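Local structure of maquette-3 (Escherichia coli, 6Z0C) at residues 55-60 / 137-142. The protein is a de novo designed four-helix bundle, probably made to test how buried charged networks and a hydrophobic core stabilise an artificial protein. Numbering follows the deposited sequence.
Sequences KSVLQK and EKFIEL
The ammonium nitrogen NZ of Lys60, turned by bends about CG-CD and CD-CE, ends 3.5 Å from the methyl CD2 of Leu142, a tip-to-tip approach of a charge to a hydrocarbon and not a polar bond. It lies on the outer side of an antiparallel pair of neighbours in the four-helix bundle, helix 52-99 and helix 105-144, whose short segments here run at 166° with their axes 11.6 Å apart. Lysine suits this exposed place, where its ammonium end can probably stay near solvent even as it comes up to Leu142. At that spacing backbones stay well separated and side chains must bridge the gap. Phe139 is buried, and a large flat apolar ring suits a place where it meets both Val57 of helix 52-99 and Lys162 of helix 152-194. Leu58, on helix 52-99, packs on Leu42 of helix 4-48 and Leu155 of helix 152-194. A short branched residue suits the partly exposed position of Val57, since it presents a compact apolar surface; Ile146, in the loop after helix 105-144, also touches it. Val57 bridges the gap with a single methyl: a chi1 of 162° sets CG1 opposite the backbone N and aims it at the other helix, where it meets CE1 of Phe139 at 4.0 Å, obliquely to the ring, and CG of Leu142 at 4.2 Å.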
ATOM      1  N   LYS A  55       4.031 -27.657  17.020  1.00 37.80           N
ATOM      2  CA  LYS A  55       5.088 -27.676  15.969  1.00 41.30           C
ATOM      3  C   LYS A  55       4.419 -27.583  14.591  1.00 40.88           C
ATOM      4  O   LYS A  55       4.844 -26.737  13.780  1.00 37.28           O
ATOM      5  CB  LYS A  55       5.957 -28.934  16.063  1.00 45.37           C
ATOM      6  CG  LYS A  55       7.256 -28.864  15.266  1.00 49.41           C
ATOM      7  CD  LYS A  55       8.157 -30.068  15.446  1.00 53.92           C
ATOM      8  CE  LYS A  55       9.618 -29.758  15.192  1.00 60.57           C
ATOM      9  NZ  LYS A  55      10.254 -29.111  16.365  1.00 65.23           N
ATOM     10  N   SER A  56       3.398 -28.410  14.354  1.00 41.11           N
ATOM     11  CA  SER A  56       2.624 -28.471  13.088  1.00 41.57           C
ATOM     12  C   SER A  56       2.086 -27.081  12.723  1.00 39.14           C
ATOM     13  O   SER A  56       2.276 -26.663  11.565  1.00 37.42           O
ATOM     14  CB  SER A  56       1.510 -29.477  13.188  1.00 44.98           C
ATOM     15  OG  SER A  56       0.691 -29.424  12.030  1.00 49.86           O
ATOM     16  N   VAL A  57       1.429 -26.402  13.670  1.00 37.14           N
ATOM     17  CA  VAL A  57       0.817 -25.054  13.466  1.00 37.61           C
ATOM     18  C   VAL A  57       1.921 -24.057  13.092  1.00 35.67           C
ATOM     19  O   VAL A  57       1.753 -23.321  12.091  1.00 32.08           O
ATOM     20  CB  VAL A  57       0.037 -24.590  14.711  1.00 39.07           C
ATOM     21  CG1 VAL A  57      -0.215 -23.088  14.704  1.00 38.48           C
ATOM     22  CG2 VAL A  57      -1.270 -25.354  14.870  1.00 41.12           C
ATOM     23  N   LEU A  58       3.006 -24.031  13.869  1.00 33.37           N
ATOM     24  CA  LEU A  58       4.123 -23.065  13.692  1.00 36.07           C
ATOM     25  C   LEU A  58       4.818 -23.306  12.346  1.00 34.40           C
ATOM     26  O   LEU A  58       5.093 -22.311  11.646  1.00 33.68           O
ATOM     27  CB  LEU A  58       5.105 -23.207  14.860  1.00 36.98           C
ATOM     28  CG  LEU A  58       4.549 -22.839  16.236  1.00 38.28           C
ATOM     29  CD1 LEU A  58       5.538 -23.209  17.332  1.00 40.54           C
ATOM     30  CD2 LEU A  58       4.194 -21.362  16.311  1.00 38.70           C
ATOM     31  N   GLN A  59       5.088 -24.567  11.994  1.00 34.59           N
ATOM     32  CA  GLN A  59       5.812 -24.931  10.743  1.00 37.74           C
ATOM     33  C   GLN A  59       4.978 -24.530   9.518  1.00 37.20           C
ATOM     34  O   GLN A  59       5.560 -23.976   8.572  1.00 36.15           O
ATOM     35  CB  GLN A  59       6.173 -26.419  10.709  1.00 42.03           C
ATOM     36  CG  GLN A  59       7.613 -26.682  11.123  1.00 47.53           C
ATOM     37  CD  GLN A  59       7.951 -28.145  11.262  1.00 52.20           C
ATOM     38  OE1 GLN A  59       7.101 -29.020  11.121  1.00 61.70           O
ATOM     39  NE2 GLN A  59       9.214 -28.422  11.548  1.00 55.53           N
ATOM     40  N   LYS A  60       3.672 -24.786   9.511  1.00 38.39           N
ATOM     41  CA  LYS A  60       2.851 -24.502   8.301  1.00 42.16           C
ATOM     42  C   LYS A  60       2.710 -22.978   8.155  1.00 38.16           C
ATOM     43  O   LYS A  60       2.718 -22.506   7.005  1.00 39.51           O
ATOM     44  CB  LYS A  60       1.551 -25.317   8.286  1.00 48.54           C
ATOM     45  CG  LYS A  60       0.450 -24.911   9.251  1.00 56.02           C
ATOM     46  CD  LYS A  60      -0.860 -25.641   8.970  1.00 59.96           C
ATOM     47  CE  LYS A  60      -1.579 -26.126  10.212  1.00 57.90           C
ATOM     48  NZ  LYS A  60      -2.159 -25.006  10.990  1.00 51.82           N
ATOM     49  N   GLU A 137      -4.920 -12.150  10.732  1.00 32.86           N
ATOM     50  CA  GLU A 137      -6.045 -12.303  11.694  1.00 34.30           C
ATOM     51  C   GLU A 137      -6.348 -13.790  11.915  1.00 33.81           C
ATOM     52  O   GLU A 137      -6.612 -14.167  13.072  1.00 35.43           O
ATOM     53  CB  GLU A 137      -7.290 -11.573  11.193  1.00 35.91           C
ATOM     54  CG  GLU A 137      -7.162 -10.069  11.274  1.00 39.61           C
ATOM     55  CD  GLU A 137      -8.370  -9.306  10.770  1.00 43.20           C
ATOM     56  OE1 GLU A 137      -8.694  -8.274  11.376  1.00 51.42           O
ATOM     57  OE2 GLU A 137      -8.974  -9.737   9.770  1.00 47.50           O
ATOM     58  N   LYS A 138      -6.328 -14.595  10.849  1.00 31.79           N
ATOM     59  CA  LYS A 138      -6.597 -16.056  10.923  1.00 34.28           C
ATOM     60  C   LYS A 138      -5.499 -16.736  11.743  1.00 32.40           C
ATOM     61  O   LYS A 138      -5.829 -17.593  12.581  1.00 31.55           O
ATOM     62  CB  LYS A 138      -6.663 -16.685   9.531  1.00 38.24           C
ATOM     63  CG  LYS A 138      -7.935 -16.392   8.754  1.00 42.78           C
ATOM     64  CD  LYS A 138      -7.956 -17.063   7.405  1.00 47.42           C
ATOM     65  CE  LYS A 138      -9.209 -16.752   6.618  1.00 50.94           C
ATOM     66  NZ  LYS A 138      -9.027 -17.055   5.180  1.00 55.90           N
ATOM     67  N   PHE A 139      -4.235 -16.380  11.513  1.00 31.77           N
ATOM     68  CA  PHE A 139      -3.115 -17.025  12.237  1.00 32.75           C
ATOM     69  C   PHE A 139      -3.221 -16.698  13.730  1.00 31.83           C
ATOM     70  O   PHE A 139      -2.987 -17.601  14.549  1.00 33.99           O
ATOM     71  CB  PHE A 139      -1.739 -16.640  11.693  1.00 32.62           C
ATOM     72  CG  PHE A 139      -0.661 -17.332  12.481  1.00 33.28           C
ATOM     73  CD1 PHE A 139      -0.573 -18.716  12.472  1.00 34.35           C
ATOM     74  CD2 PHE A 139       0.184 -16.623  13.319  1.00 36.08           C
ATOM     75  CE1 PHE A 139       0.377 -19.373  13.237  1.00 34.30           C
ATOM     76  CE2 PHE A 139       1.138 -17.282  14.080  1.00 36.56           C
ATOM     77  CZ  PHE A 139       1.230 -18.654  14.041  1.00 34.63           C
ATOM     78  N   ILE A 140      -3.557 -15.452  14.071  1.00 31.23           N
ATOM     79  CA  ILE A 140      -3.716 -15.001  15.487  1.00 33.67           C
ATOM     80  C   ILE A 140      -4.787 -15.859  16.171  1.00 33.56           C
ATOM     81  O   ILE A 140      -4.545 -16.299  17.311  1.00 34.08           O
ATOM     82  CB  ILE A 140      -4.032 -13.496  15.555  1.00 37.06           C
ATOM     83  CG1 ILE A 140      -2.744 -12.686  15.388  1.00 39.94           C
ATOM     84  CG2 ILE A 140      -4.782 -13.139  16.832  1.00 36.74           C
ATOM     85  CD1 ILE A 140      -2.892 -11.224  15.686  1.00 45.00           C
ATOM     86  N   GLU A 141      -5.921 -16.092  15.506  1.00 33.14           N
ATOM     87  CA  GLU A 141      -7.037 -16.897  16.075  1.00 36.65           C
ATOM     88  C   GLU A 141      -6.528 -18.325  16.322  1.00 34.94           C
ATOM     89  O   GLU A 141      -6.862 -18.905  17.367  1.00 35.40           O
ATOM     90  CB  GLU A 141      -8.268 -16.788  15.170  1.00 38.17           C
ATOM     91  CG  GLU A 141      -8.866 -15.385  15.178  1.00 42.64           C
ATOM     92  CD  GLU A 141      -9.814 -15.014  14.047  1.00 48.41           C
ATOM     93  OE1 GLU A 141     -10.192 -15.906  13.257  1.00 54.45           O
ATOM     94  OE2 GLU A 141     -10.175 -13.821  13.959  1.00 47.86           O
ATOM     95  N   LEU A 142      -5.682 -18.841  15.427  1.00 33.74           N
ATOM     96  CA  LEU A 142      -5.067 -20.189  15.543  1.00 35.87           C
ATOM     97  C   LEU A 142      -4.022 -20.195  16.669  1.00 34.17           C
ATOM     98  O   LEU A 142      -4.020 -21.145  17.479  1.00 33.86           O
ATOM     99  CB  LEU A 142      -4.441 -20.539  14.190  1.00 39.66           C
ATOM    100  CG  LEU A 142      -4.172 -22.015  13.927  1.00 39.89           C
ATOM    101  CD1 LEU A 142      -5.405 -22.864  14.201  1.00 42.22           C
ATOM    102  CD2 LEU A 142      -3.708 -22.204  12.495  1.00 41.40           C
TER